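Local coordinates for protein nicotinate phosphoribosyltransferase (Vibrio cholerae, PDB 4HL7) that probably catalyses the ATP-dependent synthesis of nicotinate mononucleotide from nicotinate and phosphoribosyl diphosphate in the pathway to NAD, at residues Thr162-Asp165 against Gln166-Ala169; Ala200-Lys203 against Gln204-Gln208. All coordinates share one frame; numbering follows the deposited sequence.

Contact 1. Residues Thr162-Asp165 against Gln166-Ala169; sequences TKLD and QLKA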
loop_
_atom_site.group_PDB
_atom_site.type_symbol
_atom_site.label_atom_id
_atom_site.label_comp_id
_atom_site.label_asym_id
_atom_site.label_seq_id
_atom_site.Cartn_x
_atom_site.Cartn_y
_atom_site.Cartn_z
ATOM N N THR A 162 -22.153 -11.476 -5.827
ATOM C CA THR A 162 -23.104 -10.557 -6.445
ATOM C C THR A 162 -22.361 -9.494 -7.276
ATOM O O THR A 162 -22.783 -9.163 -8.369
ATOM C CB THR A 162 -23.950 -9.837 -5.399
ATOM O OG1 THR A 162 -24.649 -10.812 -4.608
ATOM C CG2 THR A 162 -24.985 -8.978 -6.082
ATOM N N LYS A 163 -21.278 -8.934 -6.738
ATOM C CA LYS A 163 -20.488 -7.961 -7.488
ATOM C C LYS A 163 -19.869 -8.615 -8.735
ATOM O O LYS A 163 -19.811 -8.006 -9.833
ATOM C CB LYS A 163 -19.351 -7.347 -6.609
ATOM C CG LYS A 163 -19.912 -6.574 -5.436
ATOM C CD LYS A 163 -18.918 -5.773 -4.588
ATOM C CE LYS A 163 -17.883 -6.597 -3.904
ATOM N NZ LYS A 163 -17.153 -5.630 -2.936
ATOM N N LEU A 164 -19.356 -9.826 -8.569
ATOM C CA LEU A 164 -18.757 -10.498 -9.724
ATOM C C LEU A 164 -19.775 -10.805 -10.858
ATOM O O LEU A 164 -19.456 -10.592 -12.035
ATOM C CB LEU A 164 -18.019 -11.765 -9.307
ATOM C CG LEU A 164 -16.745 -11.524 -8.493
ATOM C CD1 LEU A 164 -16.271 -12.874 -8.002
ATOM C CD2 LEU A 164 -15.654 -10.793 -9.297
ATOM N N ASP A 165 -20.974 -11.279 -10.509
ATOM C CA ASP A 165 -22.085 -11.375 -11.476
ATOM C C ASP A 165 -22.297 -10.066 -12.231
ATOM O O ASP A 165 -22.375 -10.074 -13.451
ATOM C CB ASP A 165 -23.402 -11.718 -10.796
ATOM C CG ASP A 165 -23.440 -13.101 -10.253
ATOM O OD1 ASP A 165 -24.417 -13.372 -9.540
ATOM O OD2 ASP A 165 -22.503 -13.919 -10.513
ATOM N N GLN A 166 -22.397 -8.943 -11.512
ATOM C CA GLN A 166 -22.692 -7.656 -12.162
ATOM C C GLN A 166 -21.556 -7.123 -12.987
ATOM O O GLN A 166 -21.752 -6.485 -14.043
ATOM C CB GLN A 166 -23.190 -6.608 -11.149
ATOM C CG GLN A 166 -24.523 -7.054 -10.599
ATOM C CD GLN A 166 -25.071 -6.220 -9.454
ATOM O OE1 GLN A 166 -25.724 -5.199 -9.670
ATOM N NE2 GLN A 166 -24.872 -6.694 -8.247
ATOM N N LEU A 167 -20.340 -7.354 -12.505
ATOM C CA LEU A 167 -19.130 -7.072 -13.297
ATOM C C LEU A 167 -19.121 -7.833 -14.645
ATOM O O LEU A 167 -18.910 -7.212 -15.691
ATOM C CB LEU A 167 -17.893 -7.484 -12.493
ATOM C CG LEU A 167 -16.513 -7.445 -13.203
ATOM C CD1 LEU A 167 -16.066 -6.005 -13.521
ATOM C CD2 LEU A 167 -15.422 -8.191 -12.414
ATOM N N LYS A 168 -19.274 -9.155 -14.592
ATOM C CA LYS A 168 -19.311 -9.999 -15.815
ATOM C C LYS A 168 -20.396 -9.498 -16.814
ATOM O O LYS A 168 -20.128 -9.320 -18.058
ATOM C CB LYS A 168 -19.588 -11.462 -15.448
ATOM C CG LYS A 168 -18.363 -12.217 -14.918
ATOM C CD LYS A 168 -18.801 -13.617 -14.423
ATOM C CE LYS A 168 -17.716 -14.655 -14.640
ATOM N NZ LYS A 168 -17.816 -15.818 -13.695
ATOM N N ALA A 169 -21.567 -9.186 -16.258
ATOM C CA ALA A 169 -22.715 -8.760 -17.028
ATOM C C ALA A 169 -22.417 -7.464 -17.761
ATOM O O ALA A 169 -22.713 -7.338 -18.969
ATOM C CB ALA A 169 -23.955 -8.630 -16.139
#

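Contact 2. Residues Ala200-Lys203 against Gln204-Gln208; sequences ACLK and QEIPQ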
loop_
_atom_site.group_PDB
_atom_site.type_symbol
_atom_site.label_atom_id
_atom_site.label_comp_id
_atom_site.label_asym_id
_atom_site.label_seq_id
_atom_site.Cartn_x
_atom_site.Cartn_y
_atom_site.Cartn_z
ATOM N N ALA A 200 -9.483 -17.009 -3.294
ATOM C CA ALA A 200 -9.943 -18.300 -3.813
ATOM C C ALA A 200 -11.107 -18.104 -4.797
ATOM O O ALA A 200 -11.154 -18.730 -5.859
ATOM C CB ALA A 200 -10.360 -19.230 -2.672
ATOM N N CYS A 201 -12.042 -17.223 -4.456
ATOM C CA CYS A 201 -13.224 -17.017 -5.277
ATOM C C CYS A 201 -12.858 -16.296 -6.593
ATOM O O CYS A 201 -13.282 -16.697 -7.685
ATOM C CB CYS A 201 -14.238 -16.235 -4.452
ATOM S SG CYS A 201 -15.687 -15.616 -5.346
ATOM N N LEU A 202 -12.053 -15.226 -6.500
ATOM C CA LEU A 202 -11.557 -14.539 -7.696
ATOM C C LEU A 202 -10.859 -15.498 -8.632
ATOM O O LEU A 202 -11.105 -15.499 -9.837
ATOM C CB LEU A 202 -10.616 -13.411 -7.318
ATOM C CG LEU A 202 -11.224 -12.276 -6.511
ATOM C CD1 LEU A 202 -10.094 -11.332 -6.037
ATOM C CD2 LEU A 202 -12.354 -11.533 -7.227
ATOM N N LYS A 203 -9.997 -16.336 -8.078
ATOM C CA LYS A 203 -9.295 -17.288 -8.890
ATOM C C LYS A 203 -10.277 -18.264 -9.595
ATOM O O LYS A 203 -10.101 -18.590 -10.765
ATOM C CB LYS A 203 -8.281 -18.046 -8.052
ATOM C CG LYS A 203 -7.772 -19.295 -8.758
ATOM C CD LYS A 203 -6.397 -19.731 -8.299
ATOM C CE LYS A 203 -5.889 -20.837 -9.231
ATOM N NZ LYS A 203 -4.864 -21.703 -8.580
ATOM N N GLN A 204 -11.305 -18.695 -8.873
ATOM C CA GLN A 204 -12.299 -19.586 -9.440
ATOM C C GLN A 204 -13.238 -18.915 -10.467
ATOM O O GLN A 204 -13.570 -19.512 -11.476
ATOM C CB GLN A 204 -13.057 -20.282 -8.334
ATOM C CG GLN A 204 -14.317 -20.995 -8.819
ATOM C CD GLN A 204 -15.326 -21.126 -7.707
ATOM O OE1 GLN A 204 -15.109 -21.880 -6.750
ATOM N NE2 GLN A 204 -16.431 -20.368 -7.799
ATOM N N GLU A 205 -13.610 -17.663 -10.235
ATOM C CA GLU A 205 -14.657 -17.001 -10.999
ATOM C C GLU A 205 -14.130 -16.183 -12.173
ATOM O O GLU A 205 -14.773 -16.168 -13.248
ATOM C CB GLU A 205 -15.522 -16.095 -10.097
ATOM C CG GLU A 205 -16.316 -16.854 -9.086
ATOM C CD GLU A 205 -17.370 -17.712 -9.755
ATOM O OE1 GLU A 205 -18.113 -17.200 -10.642
ATOM O OE2 GLU A 205 -17.473 -18.889 -9.386
ATOM N N ILE A 206 -13.007 -15.481 -11.988
ATOM C CA ILE A 206 -12.527 -14.528 -13.031
ATOM C C ILE A 206 -11.017 -14.662 -13.255
ATOM O O ILE A 206 -10.288 -13.670 -13.382
ATOM C CB ILE A 206 -12.908 -13.039 -12.737
ATOM C CG1 ILE A 206 -12.345 -12.574 -11.407
ATOM C CG2 ILE A 206 -14.429 -12.829 -12.750
ATOM C CD1 ILE A 206 -12.267 -11.055 -11.333
ATOM N N PRO A 207 -10.528 -15.910 -13.335
ATOM C CA PRO A 207 -9.066 -16.115 -13.470
ATOM C C PRO A 207 -8.453 -15.337 -14.638
ATOM O O PRO A 207 -7.278 -14.898 -14.579
ATOM C CB PRO A 207 -8.948 -17.620 -13.727
ATOM C CG PRO A 207 -10.280 -18.029 -14.249
ATOM C CD PRO A 207 -11.267 -17.184 -13.447
ATOM N N GLN A 208 -9.228 -15.158 -15.691
ATOM C CA GLN A 208 -8.738 -14.528 -16.907
ATOM C C GLN A 208 -8.499 -13.046 -16.714
ATOM O O GLN A 208 -7.842 -12.414 -17.527
ATOM C CB GLN A 208 -9.742 -14.719 -18.057
ATOM C CG GLN A 208 -11.054 -13.942 -17.865
ATOM C CD GLN A 208 -12.145 -14.715 -17.134
ATOM O OE1 GLN A 208 -11.880 -15.595 -16.324
ATOM N NE2 GLN A 208 -13.393 -14.358 -17.404
#

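Contact 1. Residues Thr162-Asp165 against Gln166-Ala169
Gln166 reaches back one helical turn and gives Thr162 O a second hydrogen bond beside the usual backbone one. The amide nitrogen NE2 of Gln166 lies 3.2 Å from Thr162 O, with an N-H...O angle of 163°. It comes from above the carbonyl plane, while Gln166 N, also 3.2 Å from Thr162 O, approaches from the opposite face. The carbonyl lies close to the plane of the Gln166 amide, which suits the N-H direction. With CG beside the backbone N (chi1 -66°) and the chain extended beyond it, the glutamine lies back along the helix surface. There the two side chains run alongside each other, and Gln166 NE2 sits 3.1 Å from Thr162 CG2, closer than a relaxed contact, so the exact rotation of the amide is somewhat doubtful.

The regular i to i+4 bonds continue from here, and Lys168 N meets Leu164 O at 2.9 Å and nearly straight, 175°. Lysine suits this place because its long chain carries NZ across to the neighbouring helix, where it bonds Glu205 O.

On the buried face the chemistry is apolar. Leu164 CD2 and Leu167 CD2 touch at 4.1 Å, side by side, and Phe329 of helix 329-339 packs on both leucines. Lys163 NZ bonds Phe352 O and forms a salt bridge with Asp356.

Helix 155-174 is therefore amphipathic here: leucines seal it against the rest of the protein, whereas on the exposed side Thr162 O, already engaged in the helix, accepts a donor on each face of its carbonyl.

Contact 2. Residues Ala200-Lys203 against Gln204-Gln208
Two first torsions set Cys201 SG against Glu205 CG: the thiol is anti to the backbone N (chi1 170°), while Glu205 CG stands beside its own backbone N (chi1 -66°). The four-residue spacing already puts both side chains on the same face of the helix, and SG of Cys201 comes to 4.0 Å from CG of Glu205. Ile206 turns its longer branch CG1 into the crowded position between N and the carbonyl carbon; from there CD1 comes alongside Leu202 CD2, 4.1 Å away. A small thiol and two branched aliphatic side chains suit this buried face, since Leu157, Leu160 and Leu164 of helix 155-174 press on Cys201, and Leu164 also packs on Leu202 and Ile206.

The backbone bonds carry the helix to its last turn. Glu205 N is 2.7 Å from Cys201 O, a short but bent bond, and has a weak second bond to Leu202 O. Ile206 N takes that same Leu202 O at 2.9 Å, and it is the last bond of the series here, since Ile206 then leaves helical backbone angles.

This is the C-terminal end of helix 192-205, the helix of a beta-alpha-beta unit that joins strand 181-183 to strand 210-213 in the parallel sheet. Pro207 suits the exit: lacking an N-H, it cannot continue the bonding pattern, and its ring instead lies against the end of the helix, CD 3.2 Å from Lys203 O.

Lys203 stretches out in an extended chain to bond Phe222 O. Glu205 is folded at chi2, which brings its carboxylate beside the Gln204 amide; the modelled separation of Gln204 NE2 and Glu205 OE2, 2.4 Å, is implausibly short and makes the details of that bond doubtful.

How the contacts relate
Following the chain from the N terminus, contact 1 comes first, within helix 155-174, and it closes before contact 2 opens at the end of helix 192-205. The two are in series, neither nested nor crossing, and each closes no more than a turn of helix. Strand 181-183 lies between them in sequence, yet their centres are about 12 Å apart because the two helices pack together. Leu164 CD1 touches both Cys201 SG and Glu205 CB at 3.9 Å, and Lys168 NZ forms a salt bridge with Glu205 OE1 (3.4 Å). Together they tie helix 155-174 to the beta-alpha-beta unit leading to strand 210-213, an outermost strand of the parallel sheet.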